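Local coordinates for protein TOXN (Pectobacterium atrosepticum, PDB 2XDB) that cleaves RNA within AAA(U/G) sequences as the toxic endoribonuclease of a type III toxin-antitoxin system and forms a triangular complex with the ToxI RNA, at residues S67-H72 with R122-K127; N79-I84 with Y115-F120; M89-E94 with S151-K156. All coordinates share one frame; numbering follows the deposited sequence.

Interaction 1 of 3, residues S67-H72 with R122-K127; sequences SCFKLH and RANSDK. With nucleotides of chain B.
Asn-124 ND2 donates a hydrogen bond to the backbone carbonyl O of Phe-120, one helical turn earlier, while CB of the same side chain touches the end of the Phe-69 ring. The polar end is thus tied back to the preceding helix, 109-123, and the contact across the segments is made by carbon atoms. Asn-124 CB lies 3.7 Å from Phe-69 CZ, the outermost ring atom, with Asn-124 CG 3.9 Å from the same CZ. Ring and amide planes stand 55° apart, so the two flat groups are not stacked. A second neighbour comes from the next helix: Lys-127 CD meets the ring edge near the ring plane, 3.7 Å from Phe-69 CE1, and CG of the lysine follows at 4.1 Å from that same CE1. The lysine leaves its helix with CG anti to the backbone N (chi1 -174°) and bends at chi3; at the ring's rim it crosses the direction of the phenylalanine side chain at about a right angle. Ile-128 and Lys-131 of helix 125-140 also touch the Phe-69 side chain. Asn-124 itself sits at the break between helices 109-123 and 125-140, in the N-cap position of the second, though its side chain makes no capping bond there. In the loop leading into the strand, Ser-67 OG makes a weak hydrogen bond, 3.4 Å long, to OP2 of A5 in the RNA of chain B. The arrangement is an aromatic side chain from an outer strand of the antiparallel sheet packed at a helix-helix junction, with the loop before that strand reaching the phosphate backbone of the bound RNA.

Interaction 2 of 3, residues N79-I84 with Y115-F120; sequences NQLGLI and YKQLQF
The amide of Gln-117 is the flat group that reaches across, and Leu-81 O lies at its NE2 edge, only 6° out of the amide plane. This is a helix-to-sheet contact in the SH3-like ToxN/AbiQ family: helix 109-123 lies against the start of strand 80-91 of the antiparallel sheet. The hydrogen bond from Gln-117 NE2 to Leu-81 O is 3.0 Å long and moderately bent, with an N-H...O angle of 153°, and the donor stands 24° off the plane of the carbonyl. Beyond CG the glutamine is extended, which carries the amide from the helix surface to the strand backbone. On its way the chain also packs on carbon: Gln-117 CG is 3.9 Å from Leu-81 CB and 4.0 Å from Leu-81 CG. Gln-117 thus meets Leu-81 at both its carbonyl and its side chain. Phe-3 of strand 3-6 also touches Gln-117. Lys-116, one residue earlier in the helix, offers only its base to the strand, because its chain bends at chi2 and leads away to a salt bridge between NZ and Glu-73 OE2. The same glutamate takes a hydrogen bond from Asn-79 ND2 through its other oxygen, OE1. What remains of Lys-116 in the contact is its CB, 4.1 Å from Leu-81 CD2.

Interaction 3 of 3, residues M89-E94 with S151-K156; sequences MIPIIE and SLLEEK. With SO4 (sulfate ion), chain C.
Near the end of strand 80-91 the backbone is extended through Ile-90 and Pro-91, and helix 150-156 passes it so that Pro-91 CA and Glu-154 CA come within 6.5 Å. No hydrogen bond joins the two segments; the contact is apolar and centres on Leu-153. Two of its carbons face the proline ring: Leu-153 CB is 3.8 Å from Pro-91 CD, and Leu-153 CD1 is equally 3.8 Å from that CD. Pro-91 CG also approaches CB, so the CG-CD side of the ring lies against the leucine, and the two side chains cross at about a right angle. Leu-153 CD1 then reaches past the proline to Ile-90 CG2, at 4.0 Å. With chi1 at 60°, Ile-90 presents this CG2 branch to the leucine; its side chain also touches Ile-11 and Leu-14 of helix 8-17. Glu-154 adds the backbone of the helix, its N lying 4.3 Å from Pro-91 CG. The carboxylate of Glu-154 is turned to other partners: OE1 is bridged to Arg-136 NE and also takes part in a hydrogen bond with Tyr-47 OH. Three residues beyond the proline, Glu-94 N makes weak hydrogen bonds to O3 and O4 of a sulfate ion, probably from the crystallisation liquor, whose placement against the Glu-94 side chain is doubtful. That side chain forms a salt bridge with Lys-46. This part of the chain thus lies beside strand 45-52, with backbone bonds from Ile-90 to Leu-48 and from Ile-92 to Lys-46, and touches both helix 150-156 and helix 8-17, whose Tyr-10 OH bonds to Pro-91 O.

Interactions 1 and 2 adjoin, their centres about 9 Å apart: both use helix 109-123, and strands 69-73 and 80-91 pair through Leu-71 N to Gly-82 O (2.8 Å) and Leu-71 O to Leu-81 N (2.9 Å), both probable hydrogen bonds. Interaction 2 is nested in the chain loop that interaction 1 closes. Interaction 3 uses the far end of strand 80-91 and lies on the opposite side of the chain's centre, its own centre about 22 Å from that of interaction 1 and about 26 Å from that of interaction 2. Ser-67 of segment 67-72 reaches the RNA through a weak bond, whereas the nearest atoms of interactions 2 and 3 are each about 7 Å from it.

Interaction 1 of 3, residues S67-H72 with R122-K127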
loop_
_atom_site.group_PDB
_atom_site.type_symbol
_atom_site.label_atom_id
_atom_site.label_comp_id
_atom_site.label_asym_id
_atom_site.label_seq_id
_atom_site.Cartn_x
_atom_site.Cartn_y
_atom_site.Cartn_z
ATOM N N SER A 67 3.998 -2.266 10.819
ATOM C CA SER A 67 4.102 -2.956 9.538
ATOM C C SER A 67 2.777 -3.017 8.784
ATOM O O SER A 67 2.733 -2.998 7.556
ATOM C CB SER A 67 4.591 -4.379 9.771
ATOM O OG SER A 67 5.649 -4.378 10.706
ATOM N N CYS A 68 1.696 -3.095 9.539
ATOM C CA CYS A 68 0.392 -3.406 8.992
ATOM C C CYS A 68 -0.633 -2.494 9.622
ATOM O O CYS A 68 -0.587 -2.234 10.817
ATOM C CB CYS A 68 0.020 -4.859 9.338
ATOM S SG CYS A 68 1.258 -6.067 8.828
ATOM N N PHE A 69 -1.570 -2.019 8.827
ATOM C CA PHE A 69 -2.746 -1.404 9.391
ATOM C C PHE A 69 -3.955 -2.241 8.981
ATOM O O PHE A 69 -4.297 -2.299 7.797
ATOM C CB PHE A 69 -2.873 0.041 8.910
ATOM C CG PHE A 69 -4.073 0.750 9.453
ATOM C CD1 PHE A 69 -4.066 1.262 10.736
ATOM C CD2 PHE A 69 -5.212 0.897 8.685
ATOM C CE1 PHE A 69 -5.178 1.911 11.244
ATOM C CE2 PHE A 69 -6.325 1.555 9.182
ATOM C CZ PHE A 69 -6.309 2.061 10.464
ATOM N N LYS A 70 -4.579 -2.910 9.948
ATOM C CA LYS A 70 -5.746 -3.744 9.658
ATOM C C LYS A 70 -6.979 -2.928 9.237
ATOM O O LYS A 70 -7.258 -1.870 9.788
ATOM C CB LYS A 70 -6.089 -4.601 10.873
ATOM C CG LYS A 70 -5.465 -5.989 10.905
ATOM C CD LYS A 70 -5.888 -6.727 12.174
ATOM C CE LYS A 70 -5.949 -8.238 11.985
ATOM N NZ LYS A 70 -6.300 -8.952 13.257
ATOM N N LEU A 71 -7.718 -3.428 8.262
ATOM C CA LEU A 71 -8.946 -2.781 7.810
ATOM C C LEU A 71 -10.168 -3.577 8.255
ATOM O O LEU A 71 -10.159 -4.803 8.224
ATOM C CB LEU A 71 -8.955 -2.700 6.283
ATOM C CG LEU A 71 -8.295 -1.494 5.612
ATOM C CD1 LEU A 71 -7.323 -0.821 6.542
ATOM C CD2 LEU A 71 -7.617 -1.888 4.314
ATOM N N HIS A 72 -11.223 -2.887 8.666
ATOM C CA HIS A 72 -12.527 -3.527 8.835
ATOM C C HIS A 72 -13.627 -2.480 8.667
ATOM O O HIS A 72 -13.348 -1.282 8.649
ATOM C CB HIS A 72 -12.632 -4.219 10.191
ATOM C CG HIS A 72 -12.593 -3.282 11.353
ATOM N ND1 HIS A 72 -11.442 -3.032 12.067
ATOM C CD2 HIS A 72 -13.564 -2.530 11.929
ATOM C CE1 HIS A 72 -11.704 -2.164 13.031
ATOM N NE2 HIS A 72 -12.984 -1.842 12.967
ATOM N N ARG A 122 -10.394 6.508 5.290
ATOM C CA ARG A 122 -10.548 7.948 5.423
ATOM C C ARG A 122 -10.700 8.376 6.887
ATOM O O ARG A 122 -10.087 9.332 7.323
ATOM C CB ARG A 122 -11.735 8.437 4.612
ATOM C CG ARG A 122 -12.081 9.888 4.882
ATOM C CD ARG A 122 -13.275 10.368 4.044
ATOM N NE ARG A 122 -14.561 9.896 4.555
ATOM C CZ ARG A 122 -15.310 8.998 3.925
ATOM N NH1 ARG A 122 -16.468 8.611 4.433
ATOM N NH2 ARG A 122 -14.901 8.488 2.773
ATOM N N ALA A 123 -11.504 7.653 7.649
ATOM C CA ALA A 123 -11.699 7.968 9.053
ATOM C C ALA A 123 -10.418 7.767 9.841
ATOM O O ALA A 123 -10.278 8.276 10.943
ATOM C CB ALA A 123 -12.831 7.114 9.644
ATOM N N ASN A 124 -9.477 7.027 9.279
ATOM C CA ASN A 124 -8.207 6.802 9.956
ATOM C C ASN A 124 -6.994 7.310 9.192
ATOM O O ASN A 124 -5.863 6.908 9.480
ATOM C CB ASN A 124 -8.028 5.322 10.225
ATOM C CG ASN A 124 -8.942 4.832 11.291
ATOM O OD1 ASN A 124 -8.705 5.082 12.468
ATOM N ND2 ASN A 124 -10.008 4.140 10.897
ATOM N N SER A 125 -7.218 8.191 8.221
ATOM C CA SER A 125 -6.130 8.605 7.359
ATOM C C SER A 125 -4.900 9.095 8.144
ATOM O O SER A 125 -3.768 8.810 7.765
ATOM C CB SER A 125 -6.608 9.651 6.371
ATOM O OG SER A 125 -6.657 10.901 7.005
ATOM N N ASP A 126 -5.109 9.800 9.248
ATOM C CA ASP A 126 -3.975 10.344 9.990
ATOM C C ASP A 126 -3.173 9.263 10.703
ATOM O O ASP A 126 -1.937 9.278 10.709
ATOM C CB ASP A 126 -4.429 11.423 10.969
ATOM C CG ASP A 126 -4.893 12.687 10.263
ATOM O OD1 ASP A 126 -4.462 12.926 9.109
ATOM O OD2 ASP A 126 -5.694 13.445 10.854
ATOM N N LYS A 127 -3.879 8.322 11.308
ATOM C CA LYS A 127 -3.219 7.191 11.925
ATOM C C LYS A 127 -2.332 6.502 10.894
ATOM O O LYS A 127 -1.176 6.183 11.163
ATOM C CB LYS A 127 -4.252 6.223 12.472
ATOM C CG LYS A 127 -3.658 5.100 13.258
ATOM C CD LYS A 127 -4.737 4.361 14.028
ATOM C CE LYS A 127 -5.557 5.304 14.883
ATOM N NZ LYS A 127 -6.483 4.523 15.740
ATOM P P A B 5 4.834 -7.155 13.252
ATOM O OP1 A B 5 3.633 -6.285 13.271
ATOM O OP2 A B 5 5.459 -7.507 11.956
ATOM O "O5'" A B 5 5.922 -6.560 14.245
ATOM C "C5'" A B 5 7.064 -7.275 14.687
ATOM C "C4'" A B 5 8.270 -6.368 14.748
ATOM O "O4'" A B 5 8.004 -5.136 14.027
ATOM C "C3'" A B 5 8.697 -5.902 16.128
ATOM O "O3'" A B 5 9.494 -6.858 16.793
ATOM C "C2'" A B 5 9.461 -4.626 15.819
ATOM O "O2'" A B 5 10.744 -4.953 15.297
ATOM C "C1'" A B 5 8.623 -4.051 14.677
ATOM N N9 A B 5 7.558 -3.133 15.135
ATOM C C8 A B 5 6.214 -3.233 14.861
ATOM N N7 A B 5 5.483 -2.271 15.371
ATOM C C5 A B 5 6.413 -1.472 16.019
ATOM C C6 A B 5 6.267 -0.287 16.756
ATOM N N6 A B 5 5.086 0.313 16.969
ATOM N N1 A B 5 7.394 0.261 17.263
ATOM C C2 A B 5 8.568 -0.341 17.043
ATOM N N3 A B 5 8.831 -1.454 16.369
ATOM C C4 A B 5 7.696 -1.980 15.877
#

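Interaction 2 of 3, residues N79-I84 with Y115-F120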
loop_
_atom_site.group_PDB
_atom_site.type_symbol
_atom_site.label_atom_id
_atom_site.label_comp_id
_atom_site.label_asym_id
_atom_site.label_seq_id
_atom_site.Cartn_x
_atom_site.Cartn_y
_atom_site.Cartn_z
ATOM N N ASN A 79 -16.398 -7.735 10.358
ATOM C CA ASN A 79 -16.260 -7.672 8.920
ATOM C C ASN A 79 -14.861 -7.212 8.561
ATOM O O ASN A 79 -14.649 -6.059 8.190
ATOM C CB ASN A 79 -17.297 -6.736 8.316
ATOM C CG ASN A 79 -17.441 -6.922 6.823
ATOM O OD1 ASN A 79 -16.903 -7.874 6.253
ATOM N ND2 ASN A 79 -18.170 -6.016 6.178
ATOM N N GLN A 80 -13.904 -8.129 8.684
ATOM C CA GLN A 80 -12.510 -7.860 8.352
ATOM C C GLN A 80 -12.305 -7.646 6.844
ATOM O O GLN A 80 -12.853 -8.371 6.010
ATOM C CB GLN A 80 -11.625 -8.996 8.857
ATOM C CG GLN A 80 -11.551 -9.092 10.362
ATOM C CD GLN A 80 -10.864 -7.891 10.975
ATOM O OE1 GLN A 80 -9.841 -7.417 10.465
ATOM N NE2 GLN A 80 -11.417 -7.388 12.073
ATOM N N LEU A 81 -11.506 -6.646 6.501
ATOM C CA LEU A 81 -11.348 -6.247 5.115
ATOM C C LEU A 81 -9.878 -6.211 4.728
ATOM O O LEU A 81 -9.445 -5.320 3.988
ATOM C CB LEU A 81 -11.944 -4.859 4.918
ATOM C CG LEU A 81 -13.425 -4.672 4.604
ATOM C CD1 LEU A 81 -14.210 -5.946 4.816
ATOM C CD2 LEU A 81 -13.974 -3.546 5.436
ATOM N N GLY A 82 -9.103 -7.165 5.235
ATOM C CA GLY A 82 -7.702 -7.256 4.873
ATOM C C GLY A 82 -6.894 -6.173 5.563
ATOM O O GLY A 82 -7.301 -5.673 6.609
ATOM N N LEU A 83 -5.749 -5.811 4.992
ATOM C CA LEU A 83 -4.867 -4.860 5.646
ATOM C C LEU A 83 -4.004 -4.125 4.659
ATOM O O LEU A 83 -3.779 -4.609 3.561
ATOM C CB LEU A 83 -3.989 -5.553 6.690
ATOM C CG LEU A 83 -2.954 -6.588 6.255
ATOM C CD1 LEU A 83 -1.767 -5.917 5.594
ATOM C CD2 LEU A 83 -2.502 -7.370 7.476
ATOM N N ILE A 84 -3.542 -2.941 5.056
ATOM C CA ILE A 84 -2.596 -2.170 4.268
ATOM C C ILE A 84 -1.204 -2.635 4.667
ATOM O O ILE A 84 -0.840 -2.567 5.838
ATOM C CB ILE A 84 -2.712 -0.682 4.578
ATOM C CG1 ILE A 84 -4.119 -0.170 4.303
ATOM C CG2 ILE A 84 -1.716 0.107 3.765
ATOM C CD1 ILE A 84 -4.301 1.305 4.681
ATOM N N TYR A 115 -15.604 0.511 -1.100
ATOM C CA TYR A 115 -16.238 1.618 -0.415
ATOM C C TYR A 115 -16.362 1.406 1.070
ATOM O O TYR A 115 -16.448 2.367 1.829
ATOM C CB TYR A 115 -17.595 1.930 -1.018
ATOM C CG TYR A 115 -17.485 2.833 -2.206
ATOM C CD1 TYR A 115 -16.727 3.998 -2.146
ATOM C CD2 TYR A 115 -18.124 2.526 -3.389
ATOM C CE1 TYR A 115 -16.623 4.827 -3.239
ATOM C CE2 TYR A 115 -18.034 3.352 -4.482
ATOM C CZ TYR A 115 -17.282 4.492 -4.407
ATOM O OH TYR A 115 -17.197 5.294 -5.509
ATOM N N LYS A 116 -16.381 0.155 1.502
ATOM C CA LYS A 116 -16.353 -0.086 2.935
ATOM C C LYS A 116 -14.932 0.175 3.417
ATOM O O LYS A 116 -14.712 0.697 4.504
ATOM C CB LYS A 116 -16.807 -1.503 3.257
ATOM C CG LYS A 116 -18.310 -1.715 3.093
ATOM C CD LYS A 116 -19.073 -1.032 4.214
ATOM C CE LYS A 116 -20.562 -1.271 4.109
ATOM N NZ LYS A 116 -21.304 -0.435 5.100
ATOM N N GLN A 117 -13.964 -0.161 2.577
ATOM C CA GLN A 117 -12.579 0.091 2.905
ATOM C C GLN A 117 -12.273 1.591 2.964
ATOM O O GLN A 117 -11.625 2.068 3.913
ATOM C CB GLN A 117 -11.669 -0.619 1.908
ATOM C CG GLN A 117 -11.546 -2.107 2.151
ATOM C CD GLN A 117 -10.727 -2.797 1.073
ATOM O OE1 GLN A 117 -10.824 -2.451 -0.104
ATOM N NE2 GLN A 117 -9.918 -3.782 1.470
ATOM N N LEU A 118 -12.737 2.326 1.951
ATOM C CA LEU A 118 -12.426 3.754 1.824
ATOM C C LEU A 118 -12.902 4.484 3.069
ATOM O O LEU A 118 -12.192 5.312 3.638
ATOM C CB LEU A 118 -13.121 4.346 0.601
ATOM C CG LEU A 118 -12.432 5.422 -0.231
ATOM C CD1 LEU A 118 -13.468 6.388 -0.759
ATOM C CD2 LEU A 118 -11.384 6.162 0.557
ATOM N N GLN A 119 -14.115 4.163 3.498
ATOM C CA GLN A 119 -14.707 4.892 4.599
ATOM C C GLN A 119 -13.900 4.647 5.852
ATOM O O GLN A 119 -13.757 5.531 6.689
ATOM C CB GLN A 119 -16.156 4.485 4.824
ATOM C CG GLN A 119 -16.895 5.431 5.751
ATOM C CD GLN A 119 -18.178 4.836 6.275
ATOM O OE1 GLN A 119 -18.849 4.063 5.583
ATOM N NE2 GLN A 119 -18.531 5.192 7.504
ATOM N N PHE A 120 -13.369 3.441 5.991
ATOM C CA PHE A 120 -12.573 3.151 7.170
ATOM C C PHE A 120 -11.218 3.853 7.083
ATOM O O PHE A 120 -10.802 4.542 8.016
ATOM C CB PHE A 120 -12.397 1.658 7.352
ATOM C CG PHE A 120 -11.653 1.305 8.588
ATOM C CD1 PHE A 120 -10.340 0.881 8.522
ATOM C CD2 PHE A 120 -12.254 1.425 9.821
ATOM C CE1 PHE A 120 -9.647 0.569 9.665
ATOM C CE2 PHE A 120 -11.572 1.107 10.964
ATOM C CZ PHE A 120 -10.265 0.678 10.887
#

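Interaction 3 of 3, residues M89-E94 with S151-K156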
loop_
_atom_site.group_PDB
_atom_site.type_symbol
_atom_site.label_atom_id
_atom_site.label_comp_id
_atom_site.label_asym_id
_atom_site.label_seq_id
_atom_site.Cartn_x
_atom_site.Cartn_y
_atom_site.Cartn_z
ATOM N N MET A 89 5.415 -0.561 1.245
ATOM C CA MET A 89 5.095 0.647 0.496
ATOM C C MET A 89 6.292 1.039 -0.370
ATOM O O MET A 89 7.426 0.649 -0.077
ATOM C CB MET A 89 4.758 1.786 1.445
ATOM C CG MET A 89 5.917 2.208 2.318
ATOM S SD MET A 89 5.426 3.513 3.448
ATOM C CE MET A 89 6.989 3.827 4.264
ATOM N N ILE A 90 6.041 1.807 -1.427
ATOM C CA ILE A 90 7.089 2.134 -2.388
ATOM C C ILE A 90 6.990 3.566 -2.902
ATOM O O ILE A 90 5.901 4.123 -3.009
ATOM C CB ILE A 90 7.050 1.174 -3.579
ATOM C CG1 ILE A 90 5.703 1.243 -4.299
ATOM C CG2 ILE A 90 7.307 -0.258 -3.131
ATOM C CD1 ILE A 90 5.643 0.294 -5.489
ATOM N N PRO A 91 8.134 4.187 -3.197
ATOM C CA PRO A 91 8.031 5.538 -3.744
ATOM C C PRO A 91 7.527 5.406 -5.172
ATOM O O PRO A 91 7.849 4.411 -5.813
ATOM C CB PRO A 91 9.472 6.019 -3.732
ATOM C CG PRO A 91 10.285 4.765 -3.865
ATOM C CD PRO A 91 9.518 3.689 -3.170
ATOM N N ILE A 92 6.728 6.351 -5.653
ATOM C CA ILE A 92 6.176 6.232 -6.999
ATOM C C ILE A 92 6.469 7.439 -7.873
ATOM O O ILE A 92 6.763 8.524 -7.386
ATOM C CB ILE A 92 4.656 6.003 -6.985
ATOM C CG1 ILE A 92 3.938 7.169 -6.302
ATOM C CG2 ILE A 92 4.328 4.705 -6.287
ATOM C CD1 ILE A 92 3.464 8.232 -7.261
ATOM N N ILE A 93 6.394 7.215 -9.173
ATOM C CA ILE A 93 6.445 8.254 -10.188
ATOM C C ILE A 93 5.007 8.453 -10.671
ATOM O O ILE A 93 4.314 7.479 -10.974
ATOM C CB ILE A 93 7.285 7.761 -11.366
ATOM C CG1 ILE A 93 8.727 7.559 -10.941
ATOM C CG2 ILE A 93 7.227 8.721 -12.515
ATOM C CD1 ILE A 93 9.561 6.907 -12.021
ATOM N N GLU A 94 4.540 9.692 -10.755
ATOM C CA GLU A 94 3.117 9.906 -11.066
ATOM C C GLU A 94 2.656 9.307 -12.397
ATOM O O GLU A 94 1.541 8.805 -12.494
ATOM C CB GLU A 94 2.737 11.383 -10.969
ATOM C CG GLU A 94 3.250 12.020 -9.695
ATOM C CD GLU A 94 2.261 12.960 -9.039
ATOM O OE1 GLU A 94 1.039 12.841 -9.289
ATOM O OE2 GLU A 94 2.720 13.811 -8.250
ATOM N N SER A 151 15.591 3.514 1.509
ATOM C CA SER A 151 16.683 4.371 1.027
ATOM C C SER A 151 17.141 3.975 -0.380
ATOM O O SER A 151 17.397 4.841 -1.229
ATOM C CB SER A 151 17.886 4.327 1.966
ATOM O OG SER A 151 17.526 4.606 3.308
ATOM N N LEU A 152 17.257 2.669 -0.617
ATOM C CA LEU A 152 17.721 2.167 -1.901
ATOM C C LEU A 152 16.691 2.508 -2.982
ATOM O O LEU A 152 17.044 3.062 -4.027
ATOM C CB LEU A 152 17.946 0.651 -1.835
ATOM C CG LEU A 152 19.110 0.043 -2.636
ATOM C CD1 LEU A 152 18.790 -1.360 -3.163
ATOM C CD2 LEU A 152 19.490 0.941 -3.771
ATOM N N LEU A 153 15.421 2.179 -2.724
ATOM C CA LEU A 153 14.348 2.511 -3.647
ATOM C C LEU A 153 14.347 4.013 -3.892
ATOM O O LEU A 153 14.245 4.471 -5.032
ATOM C CB LEU A 153 12.985 2.080 -3.105
ATOM C CG LEU A 153 12.715 0.582 -3.016
ATOM C CD1 LEU A 153 11.244 0.286 -2.686
ATOM C CD2 LEU A 153 13.091 -0.083 -4.313
ATOM N N GLU A 154 14.464 4.792 -2.823
ATOM C CA GLU A 154 14.436 6.231 -2.996
ATOM C C GLU A 154 15.590 6.683 -3.853
ATOM O O GLU A 154 15.510 7.718 -4.494
ATOM C CB GLU A 154 14.470 6.953 -1.657
ATOM C CG GLU A 154 13.147 6.940 -0.970
ATOM C CD GLU A 154 13.232 7.465 0.427
ATOM O OE1 GLU A 154 12.347 7.107 1.228
ATOM O OE2 GLU A 154 14.181 8.230 0.719
ATOM N N GLU A 155 16.665 5.898 -3.849
ATOM C CA GLU A 155 17.880 6.236 -4.573
ATOM C C GLU A 155 17.768 5.951 -6.065
ATOM O O GLU A 155 18.283 6.722 -6.854
ATOM C CB GLU A 155 19.086 5.492 -3.984
ATOM C CG GLU A 155 20.417 5.733 -4.714
ATOM C CD GLU A 155 21.204 6.942 -4.190
ATOM O OE1 GLU A 155 20.648 7.744 -3.406
ATOM O OE2 GLU A 155 22.384 7.097 -4.573
ATOM N N LYS A 156 17.099 4.865 -6.462
ATOM C CA LYS A 156 17.045 4.498 -7.887
ATOM C C LYS A 156 15.743 4.835 -8.626
ATOM O O LYS A 156 15.730 4.908 -9.852
ATOM C CB LYS A 156 17.330 3.002 -8.104
ATOM C CG LYS A 156 18.481 2.423 -7.319
ATOM C CD LYS A 156 19.768 3.173 -7.558
ATOM C CE LYS A 156 20.338 2.911 -8.931
ATOM N NZ LYS A 156 21.827 3.077 -8.903
HETATM S S SO4 C . 6.259 13.187 -10.276
HETATM O O1 SO4 C . 7.493 13.953 -10.414
HETATM O O2 SO4 C . 5.206 14.081 -9.807
HETATM O O3 SO4 C . 5.882 12.624 -11.571
HETATM O O4 SO4 C . 6.457 12.109 -9.309
#